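Local coordinates for protein putative fimbrium tip subunit Fim1C (PDB 4EPS) that probably forms part of the tip of fimbriae, the cell-surface filaments that mediate adhesion and biofilm formation, at residues D108-A114 / H157-L161; S168-T174 / G260-H266; M337-E342 / L455-K461; S366-V370 / N391-V395. All blocks are in the same frame, centred on the assembly; numbering follows the deposited sequence.

Interaction 1 (D108-A114 / H157-L161)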
loop_
_atom_site.group_PDB
_atom_site.type_symbol
_atom_site.label_atom_id
_atom_site.label_comp_id
_atom_site.label_asym_id
_atom_site.label_seq_id
_atom_site.Cartn_x
_atom_site.Cartn_y
_atom_site.Cartn_z
ATOM N N ASP A 108 28.125 -0.087 -54.086
ATOM C CA ASP A 108 27.675 -0.990 -53.018
ATOM C C ASP A 108 27.968 -2.435 -53.432
ATOM O O ASP A 108 27.207 -3.030 -54.198
ATOM C CB ASP A 108 26.179 -0.763 -52.704
ATOM C CG ASP A 108 25.560 -1.697 -51.664
ATOM O OD1 ASP A 108 26.323 -2.431 -50.982
ATOM O OD2 ASP A 108 24.324 -1.722 -51.559
ATOM N N PHE A 109 29.076 -3.006 -52.908
ATOM C CA PHE A 109 29.507 -4.363 -53.270
ATOM C C PHE A 109 28.438 -5.443 -53.024
ATOM O O PHE A 109 28.405 -6.421 -53.763
ATOM C CB PHE A 109 30.785 -4.733 -52.509
ATOM C CG PHE A 109 31.425 -6.060 -52.866
ATOM C CD1 PHE A 109 32.171 -6.201 -54.034
ATOM C CD2 PHE A 109 31.345 -7.144 -51.999
ATOM C CE1 PHE A 109 32.789 -7.415 -54.349
ATOM C CE2 PHE A 109 31.994 -8.350 -52.294
ATOM C CZ PHE A 109 32.717 -8.478 -53.468
ATOM N N PHE A 110 27.609 -5.304 -51.969
ATOM C CA PHE A 110 26.608 -6.335 -51.687
ATOM C C PHE A 110 25.166 -5.931 -52.114
ATOM O O PHE A 110 24.197 -6.554 -51.661
ATOM C CB PHE A 110 26.634 -6.698 -50.194
ATOM C CG PHE A 110 27.902 -7.388 -49.734
ATOM C CD1 PHE A 110 28.165 -8.712 -50.088
ATOM C CD2 PHE A 110 28.796 -6.739 -48.889
ATOM C CE1 PHE A 110 29.314 -9.369 -49.617
ATOM C CE2 PHE A 110 29.947 -7.390 -48.424
ATOM C CZ PHE A 110 30.191 -8.704 -48.778
ATOM N N ALA A 111 25.028 -4.921 -52.995
ATOM C CA ALA A 111 23.711 -4.480 -53.489
ATOM C C ALA A 111 22.850 -5.671 -54.022
ATOM O O ALA A 111 21.694 -5.762 -53.587
ATOM C CB ALA A 111 23.862 -3.408 -54.566
ATOM N N PRO A 112 23.363 -6.623 -54.863
ATOM C CA PRO A 112 22.491 -7.728 -55.334
ATOM C C PRO A 112 22.097 -8.717 -54.234
ATOM O O PRO A 112 21.001 -9.264 -54.269
ATOM C CB PRO A 112 23.342 -8.426 -56.404
ATOM C CG PRO A 112 24.398 -7.400 -56.793
ATOM C CD PRO A 112 24.695 -6.702 -55.508
ATOM N N LEU A 113 22.987 -8.962 -53.264
ATOM C CA LEU A 113 22.676 -9.850 -52.131
ATOM C C LEU A 113 21.487 -9.275 -51.360
ATOM O O LEU A 113 20.522 -9.988 -51.097
ATOM C CB LEU A 113 23.912 -9.997 -51.229
ATOM C CG LEU A 113 23.768 -10.827 -49.949
ATOM C CD1 LEU A 113 23.431 -12.311 -50.262
ATOM C CD2 LEU A 113 25.042 -10.695 -49.099
ATOM N N ALA A 114 21.532 -7.962 -51.070
ATOM C CA ALA A 114 20.470 -7.276 -50.341
ATOM C C ALA A 114 19.178 -7.214 -51.169
ATOM O O ALA A 114 18.106 -7.509 -50.636
ATOM C CB ALA A 114 20.923 -5.879 -49.956
ATOM N N HIS A 157 23.168 -3.733 -40.559
ATOM C CA HIS A 157 21.990 -4.553 -40.873
ATOM C C HIS A 157 21.320 -3.988 -42.116
ATOM O O HIS A 157 21.103 -2.760 -42.209
ATOM C CB HIS A 157 21.023 -4.583 -39.677
ATOM C CG HIS A 157 21.579 -5.272 -38.469
ATOM N ND1 HIS A 157 21.205 -6.560 -38.145
ATOM C CD2 HIS A 157 22.478 -4.832 -37.555
ATOM C CE1 HIS A 157 21.839 -6.849 -37.014
ATOM N NE2 HIS A 157 22.629 -5.843 -36.629
ATOM N N ARG A 158 21.001 -4.871 -43.080
ATOM C CA ARG A 158 20.395 -4.444 -44.339
ATOM C C ARG A 158 18.862 -4.423 -44.277
ATOM O O ARG A 158 18.232 -3.760 -45.094
ATOM C CB ARG A 158 20.883 -5.339 -45.485
ATOM C CG ARG A 158 22.402 -5.246 -45.712
ATOM C CD ARG A 158 22.883 -3.825 -45.966
ATOM N NE ARG A 158 22.493 -3.365 -47.295
ATOM C CZ ARG A 158 23.305 -3.333 -48.347
ATOM N NH1 ARG A 158 24.571 -3.707 -48.228
ATOM N NH2 ARG A 158 22.858 -2.921 -49.525
HETATM N N MSE A 159 18.262 -5.141 -43.321
HETATM C CA MSE A 159 16.808 -5.158 -43.201
HETATM C C MSE A 159 16.364 -4.061 -42.239
HETATM O O MSE A 159 17.200 -3.390 -41.623
HETATM C CB MSE A 159 16.324 -6.553 -42.685
HETATM C CG MSE A 159 16.663 -7.711 -43.647
HETATM SE SE MSE A 159 15.854 -7.455 -45.425
HETATM C CE MSE A 159 17.484 -7.044 -46.482
ATOM N N SER A 160 15.045 -3.901 -42.087
ATOM C CA SER A 160 14.482 -2.971 -41.115
ATOM C C SER A 160 13.901 -3.813 -39.998
ATOM O O SER A 160 13.788 -5.029 -40.159
ATOM C CB SER A 160 13.438 -2.068 -41.773
ATOM O OG SER A 160 13.142 -1.002 -40.883
ATOM N N LEU A 161 13.553 -3.201 -38.869
ATOM C CA LEU A 161 13.063 -3.983 -37.735
ATOM C C LEU A 161 11.811 -3.396 -37.103
ATOM O O LEU A 161 11.777 -2.213 -36.758
ATOM C CB LEU A 161 14.182 -4.082 -36.677
ATOM C CG LEU A 161 13.874 -4.930 -35.422
ATOM C CD1 LEU A 161 13.731 -6.439 -35.800
ATOM C CD2 LEU A 161 14.934 -4.729 -34.386
#
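Asp-108 and Arg-158 approach from opposite directions, with OD2 at the guanidinium edge, in a salt bridge made through one oxygen and one nitrogen. In the conformer described, one of two deposited for the arginine, Arg-158 NH2 donates to Asp-108 OD2 at 2.8 Å, using the syn lone pair of that oxygen. The N-H...O angle of 143° and the 32° between carboxylate and guanidinium planes show a bond that is short but bent, not the flat two-bond pairing these groups can make. The second carboxylate oxygen is engaged locally: Phe-110 N lies 3.3 Å from Asp-108 OD1 and approaches from above the carboxylate plane, an Asx turn. It sits within the type I turn from Asp-108 to Ala-111, where Ala-111 N bonds to Asp-108 O, and leads into helix 111-115 with Phe-110 as N-cap. The arginine chain is bent at chi2 and chi3, which brings the guanidinium against the first turn of the helix, where Ala-114 CB covers one face, 3.6 Å from Arg-158 NH2. The remaining nitrogens have partners as well: NE pairs with Glu-249 and NH1 with Thr-136. With two carboxylates and a hydroxyl round one guanidinium, the arginine's positive charge is probably well compensated, and it ties the short helix to the point where the broken strand 148-174 resumes at Ser-160, within the fimbrillin-like region.

Interaction 2 (S168-T174 / G260-H266)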
loop_
_atom_site.group_PDB
_atom_site.type_symbol
_atom_site.label_atom_id
_atom_site.label_comp_id
_atom_site.label_asym_id
_atom_site.label_seq_id
_atom_site.Cartn_x
_atom_site.Cartn_y
_atom_site.Cartn_z
ATOM N N SER A 168 1.956 -4.473 -20.149
ATOM C CA SER A 168 2.305 -5.430 -19.097
ATOM C C SER A 168 2.241 -4.697 -17.766
ATOM O O SER A 168 2.331 -3.470 -17.739
ATOM C CB SER A 168 3.667 -6.076 -19.329
ATOM O OG SER A 168 4.735 -5.139 -19.348
ATOM N N THR A 169 2.029 -5.434 -16.673
ATOM C CA THR A 169 1.898 -4.794 -15.366
ATOM C C THR A 169 2.712 -5.514 -14.310
ATOM O O THR A 169 2.449 -6.672 -14.008
ATOM C CB THR A 169 0.425 -4.748 -14.929
ATOM O OG1 THR A 169 -0.335 -4.101 -15.932
ATOM C CG2 THR A 169 0.227 -3.996 -13.559
ATOM N N ARG A 170 3.690 -4.826 -13.746
ATOM C CA ARG A 170 4.404 -5.395 -12.618
ATOM C C ARG A 170 3.529 -5.197 -11.368
ATOM O O ARG A 170 3.011 -4.100 -11.144
ATOM C CB ARG A 170 5.779 -4.744 -12.437
ATOM C CG ARG A 170 6.419 -5.141 -11.110
ATOM C CD ARG A 170 7.659 -4.372 -10.820
ATOM N NE ARG A 170 8.335 -4.934 -9.648
ATOM C CZ ARG A 170 9.418 -4.400 -9.100
ATOM N NH1 ARG A 170 9.932 -3.278 -9.588
ATOM N NH2 ARG A 170 9.983 -4.970 -8.044
ATOM N N TYR A 171 3.347 -6.259 -10.582
ATOM C CA TYR A 171 2.654 -6.167 -9.300
ATOM C C TYR A 171 3.677 -6.205 -8.192
ATOM O O TYR A 171 4.477 -7.134 -8.125
ATOM C CB TYR A 171 1.647 -7.324 -9.099
ATOM C CG TYR A 171 0.358 -7.147 -9.856
ATOM C CD1 TYR A 171 0.289 -7.405 -11.223
ATOM C CD2 TYR A 171 -0.794 -6.700 -9.213
ATOM C CE1 TYR A 171 -0.887 -7.205 -11.937
ATOM C CE2 TYR A 171 -1.983 -6.508 -9.919
ATOM C CZ TYR A 171 -2.024 -6.778 -11.281
ATOM O OH TYR A 171 -3.161 -6.588 -12.017
ATOM N N ILE A 172 3.684 -5.189 -7.351
ATOM C CA ILE A 172 4.487 -5.210 -6.123
ATOM C C ILE A 172 3.476 -5.659 -5.053
ATOM O O ILE A 172 2.644 -4.863 -4.620
ATOM C CB ILE A 172 5.157 -3.850 -5.825
ATOM C CG1 ILE A 172 6.174 -3.474 -6.958
ATOM C CG2 ILE A 172 5.827 -3.846 -4.431
ATOM C CD1 ILE A 172 6.420 -1.953 -7.113
ATOM N N PHE A 173 3.504 -6.936 -4.696
ATOM C CA PHE A 173 2.571 -7.463 -3.696
ATOM C C PHE A 173 3.031 -7.082 -2.310
ATOM O O PHE A 173 4.225 -7.206 -1.991
ATOM C CB PHE A 173 2.442 -8.978 -3.817
ATOM C CG PHE A 173 1.749 -9.404 -5.089
ATOM C CD1 PHE A 173 0.488 -8.915 -5.410
ATOM C CD2 PHE A 173 2.352 -10.311 -5.956
ATOM C CE1 PHE A 173 -0.159 -9.328 -6.573
ATOM C CE2 PHE A 173 1.686 -10.755 -7.103
ATOM C CZ PHE A 173 0.440 -10.267 -7.398
ATOM N N THR A 174 2.088 -6.564 -1.499
ATOM C CA THR A 174 2.387 -6.099 -0.150
ATOM C C THR A 174 1.463 -6.726 0.882
ATOM O O THR A 174 0.476 -7.360 0.533
ATOM C CB THR A 174 2.231 -4.559 -0.060
ATOM O OG1 THR A 174 0.836 -4.230 -0.136
ATOM C CG2 THR A 174 3.070 -3.790 -1.100
ATOM N N GLY A 260 2.391 0.224 -22.757
ATOM C CA GLY A 260 3.484 -0.704 -22.531
ATOM C C GLY A 260 3.587 -1.108 -21.067
ATOM O O GLY A 260 2.572 -1.364 -20.413
ATOM N N TYR A 261 4.804 -1.128 -20.539
ATOM C CA TYR A 261 5.049 -1.577 -19.160
ATOM C C TYR A 261 4.614 -0.552 -18.107
ATOM O O TYR A 261 4.923 0.644 -18.208
ATOM C CB TYR A 261 6.537 -1.887 -18.994
ATOM C CG TYR A 261 6.972 -2.249 -17.589
ATOM C CD1 TYR A 261 6.825 -3.547 -17.107
ATOM C CD2 TYR A 261 7.577 -1.304 -16.759
ATOM C CE1 TYR A 261 7.279 -3.901 -15.835
ATOM C CE2 TYR A 261 8.038 -1.648 -15.489
ATOM C CZ TYR A 261 7.927 -2.956 -15.052
ATOM O OH TYR A 261 8.418 -3.296 -13.823
ATOM N N LYS A 262 3.933 -1.033 -17.051
ATOM C CA LYS A 262 3.575 -0.137 -15.947
ATOM C C LYS A 262 3.705 -0.921 -14.635
ATOM O O LYS A 262 3.788 -2.154 -14.672
ATOM C CB LYS A 262 2.173 0.480 -16.115
ATOM C CG LYS A 262 1.018 -0.468 -15.769
ATOM C CD LYS A 262 -0.325 0.237 -15.951
ATOM C CE LYS A 262 -1.457 -0.459 -15.225
ATOM N NZ LYS A 262 -1.767 -1.791 -15.815
ATOM N N GLU A 263 3.745 -0.212 -13.490
ATOM C CA GLU A 263 3.872 -0.880 -12.184
ATOM C C GLU A 263 2.737 -0.485 -11.265
ATOM O O GLU A 263 2.312 0.679 -11.262
ATOM C CB GLU A 263 5.208 -0.502 -11.499
ATOM C CG GLU A 263 6.472 -0.800 -12.300
ATOM C CD GLU A 263 7.777 -0.730 -11.517
ATOM O OE1 GLU A 263 7.765 -0.209 -10.377
ATOM O OE2 GLU A 263 8.798 -1.264 -12.015
ATOM N N VAL A 264 2.231 -1.452 -10.484
ATOM C CA VAL A 264 1.189 -1.196 -9.491
ATOM C C VAL A 264 1.561 -1.872 -8.164
ATOM O O VAL A 264 2.400 -2.764 -8.123
ATOM C CB VAL A 264 -0.246 -1.659 -9.933
ATOM C CG1 VAL A 264 -0.704 -1.003 -11.243
ATOM C CG2 VAL A 264 -0.352 -3.186 -10.015
ATOM N N THR A 265 0.893 -1.464 -7.100
ATOM C CA THR A 265 1.067 -2.138 -5.811
ATOM C C THR A 265 -0.259 -2.775 -5.442
ATOM O O THR A 265 -1.319 -2.270 -5.803
ATOM C CB THR A 265 1.595 -1.234 -4.684
ATOM O OG1 THR A 265 0.676 -0.167 -4.452
ATOM C CG2 THR A 265 3.015 -0.738 -4.932
ATOM N N HIS A 266 -0.199 -3.896 -4.729
ATOM C CA HIS A 266 -1.431 -4.583 -4.384
ATOM C C HIS A 266 -1.289 -5.349 -3.085
ATOM O O HIS A 266 -0.382 -6.170 -2.947
ATOM C CB HIS A 266 -1.863 -5.549 -5.526
ATOM C CG HIS A 266 -3.113 -6.325 -5.200
ATOM N ND1 HIS A 266 -4.371 -5.722 -5.232
ATOM C CD2 HIS A 266 -3.249 -7.608 -4.776
ATOM C CE1 HIS A 266 -5.238 -6.659 -4.838
ATOM N NE2 HIS A 266 -4.613 -7.811 -4.544
#
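The Tyr-171 ring carries Val-264 CG2 over one face, a CH-pi contact 3.8 Å from the centroid and 21° off the normal, while His-266 CB lies at its edge. The Phe-173 ring has Tyr-171 CB over one face and His-266 O at its edge; Ser-168 OG lies in the plane of the Tyr-261 ring. The Arg-170 guanidinium has Ile-172 CG1 over one face and Glu-263 OE2 at its edge. These groups decorate the parallel pairing of long strand 148-174 with strand 261-267, 27° between axes, in a fimbrillin-like beta fold of the transthyretin clan. Arg-170 and Ile-172 each use both N and O: Arg-170 N to Lys-262 O measures 2.8 Å. Lys-262 NZ donates to Thr-169 OG1 at 2.7 Å. Arg-170 makes a salt bridge to Glu-263 OE2 whose hydrogen bond, 3.4 Å from Arg-170 NH1, is weak; OE2 also accepts from Tyr-261 OH. His-266 ND1 bonds to Glu-177 of the second subunit. Seven backbone bonds thus hold the pair, while Thr-169/Lys-262 and Arg-170/Glu-263 add polar links, one on each face.

Interaction 3 (M337-E342 / L455-K461)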
loop_
_atom_site.group_PDB
_atom_site.type_symbol
_atom_site.label_atom_id
_atom_site.label_comp_id
_atom_site.label_asym_id
_atom_site.label_seq_id
_atom_site.Cartn_x
_atom_site.Cartn_y
_atom_site.Cartn_z
HETATM N N MSE A 337 -6.241 -21.549 -6.122
HETATM C CA MSE A 337 -7.093 -22.715 -6.365
HETATM C C MSE A 337 -7.925 -22.462 -7.626
HETATM O O MSE A 337 -8.525 -21.399 -7.773
HETATM C CB MSE A 337 -8.011 -23.006 -5.178
HETATM C CG MSE A 337 -8.796 -24.314 -5.381
HETATM SE SE MSE A 337 -9.939 -24.665 -3.860
HETATM C CE MSE A 337 -11.119 -23.166 -4.090
ATOM N N SER A 338 -8.029 -23.471 -8.473
ATOM C CA SER A 338 -8.763 -23.428 -9.727
ATOM C C SER A 338 -10.250 -23.179 -9.533
ATOM O O SER A 338 -10.829 -23.718 -8.601
ATOM C CB SER A 338 -8.605 -24.781 -10.445
ATOM O OG SER A 338 -9.257 -25.848 -9.732
ATOM N N LEU A 339 -10.890 -22.449 -10.480
ATOM C CA LEU A 339 -12.361 -22.412 -10.567
ATOM C C LEU A 339 -12.842 -23.786 -11.057
ATOM O O LEU A 339 -14.002 -24.168 -10.866
ATOM C CB LEU A 339 -12.833 -21.345 -11.575
ATOM C CG LEU A 339 -12.434 -19.894 -11.278
ATOM C CD1 LEU A 339 -13.179 -18.923 -12.212
ATOM C CD2 LEU A 339 -12.713 -19.524 -9.830
ATOM N N TYR A 340 -11.960 -24.475 -11.782
ATOM C CA TYR A 340 -12.234 -25.815 -12.312
ATOM C C TYR A 340 -12.537 -26.798 -11.204
ATOM O O TYR A 340 -11.825 -26.838 -10.189
ATOM C CB TYR A 340 -11.017 -26.326 -13.109
ATOM C CG TYR A 340 -11.160 -27.744 -13.649
ATOM C CD1 TYR A 340 -10.844 -28.854 -12.857
ATOM C CD2 TYR A 340 -11.648 -27.980 -14.932
ATOM C CE1 TYR A 340 -11.020 -30.157 -13.328
ATOM C CE2 TYR A 340 -11.785 -29.281 -15.430
ATOM C CZ TYR A 340 -11.475 -30.363 -14.620
ATOM O OH TYR A 340 -11.610 -31.643 -15.090
ATOM N N THR A 341 -13.567 -27.625 -11.403
ATOM C CA THR A 341 -13.842 -28.737 -10.478
ATOM C C THR A 341 -14.655 -29.809 -11.211
ATOM O O THR A 341 -15.618 -29.500 -11.918
ATOM C CB THR A 341 -14.481 -28.330 -9.138
ATOM O OG1 THR A 341 -14.548 -29.492 -8.297
ATOM C CG2 THR A 341 -15.886 -27.697 -9.282
ATOM N N GLU A 342 -14.245 -31.061 -11.040
ATOM C CA GLU A 342 -14.937 -32.230 -11.596
ATOM C C GLU A 342 -14.737 -33.370 -10.650
ATOM O O GLU A 342 -13.833 -33.302 -9.818
ATOM C CB GLU A 342 -14.399 -32.622 -12.998
ATOM C CG GLU A 342 -14.634 -31.641 -14.141
ATOM C CD GLU A 342 -16.053 -31.217 -14.479
ATOM O OE1 GLU A 342 -16.993 -32.018 -14.268
ATOM O OE2 GLU A 342 -16.219 -30.077 -14.972
ATOM N N LEU A 455 -15.808 -17.671 -5.226
ATOM C CA LEU A 455 -16.103 -18.622 -6.293
ATOM C C LEU A 455 -17.485 -18.378 -6.912
ATOM O O LEU A 455 -17.610 -18.386 -8.132
ATOM C CB LEU A 455 -16.024 -20.062 -5.771
ATOM C CG LEU A 455 -14.637 -20.577 -5.430
ATOM C CD1 LEU A 455 -14.724 -21.997 -4.796
ATOM C CD2 LEU A 455 -13.761 -20.653 -6.682
ATOM N N ILE A 456 -18.496 -18.140 -6.082
ATOM C CA ILE A 456 -19.882 -17.955 -6.561
ATOM C C ILE A 456 -20.046 -16.691 -7.449
ATOM O O ILE A 456 -21.007 -16.609 -8.202
ATOM C CB ILE A 456 -20.874 -17.966 -5.353
ATOM C CG1 ILE A 456 -22.354 -18.251 -5.786
ATOM C CG2 ILE A 456 -20.781 -16.715 -4.498
ATOM C CD1 ILE A 456 -22.623 -19.699 -6.351
ATOM N N LYS A 457 -19.106 -15.729 -7.383
ATOM C CA LYS A 457 -19.181 -14.505 -8.198
ATOM C C LYS A 457 -18.590 -14.700 -9.589
ATOM O O LYS A 457 -18.875 -13.904 -10.479
ATOM C CB LYS A 457 -18.453 -13.349 -7.490
ATOM C CG LYS A 457 -19.097 -12.972 -6.163
ATOM C CD LYS A 457 -18.685 -11.578 -5.730
ATOM C CE LYS A 457 -19.192 -11.264 -4.349
ATOM N NZ LYS A 457 -18.507 -10.067 -3.789
ATOM N N VAL A 458 -17.735 -15.728 -9.786
ATOM C CA VAL A 458 -17.050 -15.937 -11.082
ATOM C C VAL A 458 -17.245 -17.345 -11.672
ATOM O O VAL A 458 -16.670 -17.657 -12.730
ATOM C CB VAL A 458 -15.530 -15.641 -10.998
ATOM C CG1 VAL A 458 -15.262 -14.133 -10.865
ATOM C CG2 VAL A 458 -14.867 -16.428 -9.863
ATOM N N SER A 459 -18.001 -18.173 -10.989
ATOM C CA SER A 459 -18.252 -19.564 -11.380
ATOM C C SER A 459 -19.634 -19.985 -10.913
ATOM O O SER A 459 -20.186 -19.350 -9.996
ATOM C CB SER A 459 -17.178 -20.469 -10.755
ATOM O OG SER A 459 -17.401 -21.860 -10.917
ATOM N N ASP A 460 -20.162 -21.088 -11.481
ATOM C CA ASP A 460 -21.450 -21.611 -11.046
ATOM C C ASP A 460 -21.233 -22.717 -10.000
ATOM O O ASP A 460 -22.199 -23.246 -9.462
ATOM C CB ASP A 460 -22.270 -22.104 -12.255
ATOM C CG ASP A 460 -22.711 -20.962 -13.168
ATOM O OD1 ASP A 460 -23.101 -19.886 -12.638
ATOM O OD2 ASP A 460 -22.632 -21.125 -14.398
ATOM N N LYS A 461 -19.959 -23.024 -9.677
ATOM C CA LYS A 461 -19.639 -24.067 -8.694
ATOM C C LYS A 461 -18.837 -23.546 -7.515
ATOM O O LYS A 461 -17.888 -22.786 -7.694
ATOM C CB LYS A 461 -18.839 -25.190 -9.367
ATOM C CG LYS A 461 -19.588 -25.927 -10.473
ATOM C CD LYS A 461 -18.635 -26.638 -11.413
ATOM C CE LYS A 461 -19.275 -27.838 -12.065
ATOM N NZ LYS A 461 -18.264 -28.681 -12.756
HETATM O O HOH W 1 -15.474 -23.129 -8.833
#
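Leu-339 CD2 presses on Leu-455 CD2 at 3.5 Å where segment 337-342, which continues strand 334-338 of the six-stranded antiparallel sheet, meets the C-terminal part of helix 446-458, a helix-on-sheet packing. The two leucines slide past each other in opposite directions, and Val-458 CG2 crosses Leu-339 at about a right angle, 3.8 Å from its CD2. Leu-339 has CG anti to its carbonyl carbon (chi1 -61°), which directs CD1 to Val-458 O and CD2 to Leu-455 CD2 and Val-458 CG2. Selenomethionine Met-337 adds its CE, 3.9 Å from Leu-455 CD1. Replacing Leu-339 by an alanine would probably leave Leu-455 CD2 and Val-458 CG2 without their apolar partner and open a gap between this segment and the helix. The other side is polar and more exposed. One water donates to both Leu-339 O and Lys-461 O and also bonds Ser-459 OG, bridging the two segments, while in the Ser-459 conformer described an ST turn bonds Lys-461 N to Ser-459 OG. The extended Lys-461 chain lays CD against Thr-341 CG2, 3.6 Å away, and carries a salt bridge from NZ to Glu-342 OE2 at 3.3 Å. Finally, Lys-461 NZ donates to Thr-341 O at 2.9 Å, with a C=O...N angle of 162°.

Interaction 4 (S366-V370 / N391-V395)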
loop_
_atom_site.group_PDB
_atom_site.type_symbol
_atom_site.label_atom_id
_atom_site.label_comp_id
_atom_site.label_asym_id
_atom_site.label_seq_id
_atom_site.Cartn_x
_atom_site.Cartn_y
_atom_site.Cartn_z
ATOM N N SER A 366 16.985 -35.655 -4.801
ATOM C CA SER A 366 16.556 -34.417 -5.447
ATOM C C SER A 366 15.038 -34.173 -5.365
ATOM O O SER A 366 14.575 -33.090 -5.752
ATOM C CB SER A 366 17.006 -34.398 -6.907
ATOM O OG SER A 366 16.736 -35.633 -7.551
ATOM N N TYR A 367 14.270 -35.159 -4.865
ATOM C CA TYR A 367 12.802 -35.046 -4.717
ATOM C C TYR A 367 12.383 -35.639 -3.380
ATOM O O TYR A 367 13.160 -36.347 -2.753
ATOM C CB TYR A 367 12.033 -35.758 -5.862
ATOM C CG TYR A 367 12.362 -35.261 -7.254
ATOM C CD1 TYR A 367 13.456 -35.763 -7.954
ATOM C CD2 TYR A 367 11.557 -34.323 -7.889
ATOM C CE1 TYR A 367 13.792 -35.281 -9.213
ATOM C CE2 TYR A 367 11.877 -33.837 -9.163
ATOM C CZ TYR A 367 12.995 -34.330 -9.822
ATOM O OH TYR A 367 13.333 -33.908 -11.082
ATOM N N VAL A 368 11.153 -35.337 -2.952
ATOM C CA VAL A 368 10.533 -35.899 -1.759
ATOM C C VAL A 368 9.543 -36.958 -2.262
ATOM O O VAL A 368 8.870 -36.725 -3.264
ATOM C CB VAL A 368 9.840 -34.776 -0.910
ATOM C CG1 VAL A 368 9.148 -35.356 0.321
ATOM C CG2 VAL A 368 10.856 -33.705 -0.487
ATOM N N SER A 369 9.426 -38.095 -1.573
ATOM C CA SER A 369 8.453 -39.111 -1.965
ATOM C C SER A 369 7.017 -38.561 -1.875
ATOM O O SER A 369 6.733 -37.689 -1.044
ATOM C CB SER A 369 8.584 -40.354 -1.096
ATOM O OG SER A 369 7.521 -41.236 -1.413
ATOM N N VAL A 370 6.124 -39.064 -2.748
ATOM C CA VAL A 370 4.702 -38.683 -2.749
ATOM C C VAL A 370 3.975 -39.325 -1.537
ATOM O O VAL A 370 2.856 -38.929 -1.224
ATOM C CB VAL A 370 3.983 -39.059 -4.082
ATOM C CG1 VAL A 370 4.595 -38.320 -5.275
ATOM C CG2 VAL A 370 3.986 -40.581 -4.308
ATOM N N ASN A 391 5.986 -30.704 -5.840
ATOM C CA ASN A 391 6.909 -31.834 -5.768
ATOM C C ASN A 391 6.227 -33.094 -6.280
ATOM O O ASN A 391 6.795 -33.822 -7.105
ATOM C CB ASN A 391 7.359 -32.049 -4.300
ATOM C CG ASN A 391 8.111 -33.338 -4.108
ATOM O OD1 ASN A 391 9.325 -33.388 -4.288
ATOM N ND2 ASN A 391 7.403 -34.413 -3.767
ATOM N N ASN A 392 5.018 -33.393 -5.742
ATOM C CA ASN A 392 4.291 -34.614 -6.095
ATOM C C ASN A 392 3.997 -34.696 -7.597
ATOM O O ASN A 392 4.065 -35.799 -8.154
ATOM C CB ASN A 392 2.987 -34.746 -5.273
ATOM C CG ASN A 392 3.267 -34.848 -3.784
ATOM O OD1 ASN A 392 4.422 -35.045 -3.355
ATOM N ND2 ASN A 392 2.240 -34.605 -2.954
ATOM N N SER A 393 3.661 -33.550 -8.237
ATOM C CA SER A 393 3.403 -33.500 -9.683
ATOM C C SER A 393 4.667 -33.882 -10.462
ATOM O O SER A 393 4.593 -34.662 -11.413
ATOM C CB SER A 393 2.937 -32.106 -10.095
ATOM O OG SER A 393 2.441 -32.133 -11.422
ATOM N N GLU A 394 5.838 -33.355 -10.040
ATOM C CA GLU A 394 7.101 -33.661 -10.715
ATOM C C GLU A 394 7.483 -35.133 -10.520
ATOM O O GLU A 394 7.989 -35.736 -11.462
ATOM C CB GLU A 394 8.236 -32.731 -10.269
ATOM C CG GLU A 394 8.144 -31.374 -10.964
ATOM C CD GLU A 394 9.459 -30.641 -11.154
ATOM O OE1 GLU A 394 10.489 -31.102 -10.611
ATOM O OE2 GLU A 394 9.450 -29.568 -11.797
ATOM N N VAL A 395 7.206 -35.724 -9.335
ATOM C CA VAL A 395 7.510 -37.149 -9.103
ATOM C C VAL A 395 6.579 -38.004 -9.973
ATOM O O VAL A 395 7.036 -38.974 -10.581
ATOM C CB VAL A 395 7.454 -37.563 -7.611
ATOM C CG1 VAL A 395 7.708 -39.069 -7.454
ATOM C CG2 VAL A 395 8.465 -36.760 -6.795
HETATM O O HOH W 2 11.531 -33.307 -13.092
HETATM O O HOH W 3 13.111 -30.552 -10.794
HETATM O O HOH W 4 4.802 -35.668 -0.727
#
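Asn-391 grips the backbone of Val-368 with both ends of its amide: OD1 accepts from Val-368 N at 3.0 Å and ND2 donates to Val-368 O at 2.8 Å, each with an N-H...O angle of 170°. The acceptor O lies in the amide plane, whereas ND2 stands above the carbonyl plane of Val-368. With Asn-391 replaced by an alanine, the N-H and C=O of Val-368 would probably lose both mates. Beside the amide, Val-395 CG2 packs on Tyr-367 CB and Val-395 CB on Val-370 CG1, both at 3.8 Å. Glu-394 OE1 meets the Tyr-367 ring edge, 3.4 Å from CE2, and two waters lie between it and Tyr-367 OH, each with one weak bond. The amide pairs with Val-368 as a neighbouring peptide would, tying loop 366-370 to helix 389-403. Further out, Asn-391 ND2 also donates to Asn-392 OD1 at 3.1 Å, helping to fix the amide's rotation, and a water bridges Asn-392 OD1 to Ser-369 O. Tyr-390 and Ser-327 hold Glu-394 OE2, and Arg-326 makes a cation-pi contact with the Tyr-367 ring.

In the fold
From the N terminus, interaction 1 comes first, closing a loop of 42 residues between helix 111-115 and the middle of strand 148-174. Further along the same long strand, interaction 2 opens and closes 85 residues later on strand 261-267; both use strand 148-174, although their centres lie about 42 Å apart. Interaction 3 then joins strand 334-338 and the residues that follow it to helix 446-458 across 112 mostly non-strand residues. Interaction 4, 366-370 with 391-395, falls wholly within that interval and closes a short loop onto helix 389-403. No pair crosses. Interactions 3 and 4 lie on the opposite side of the chain's centre from interaction 1.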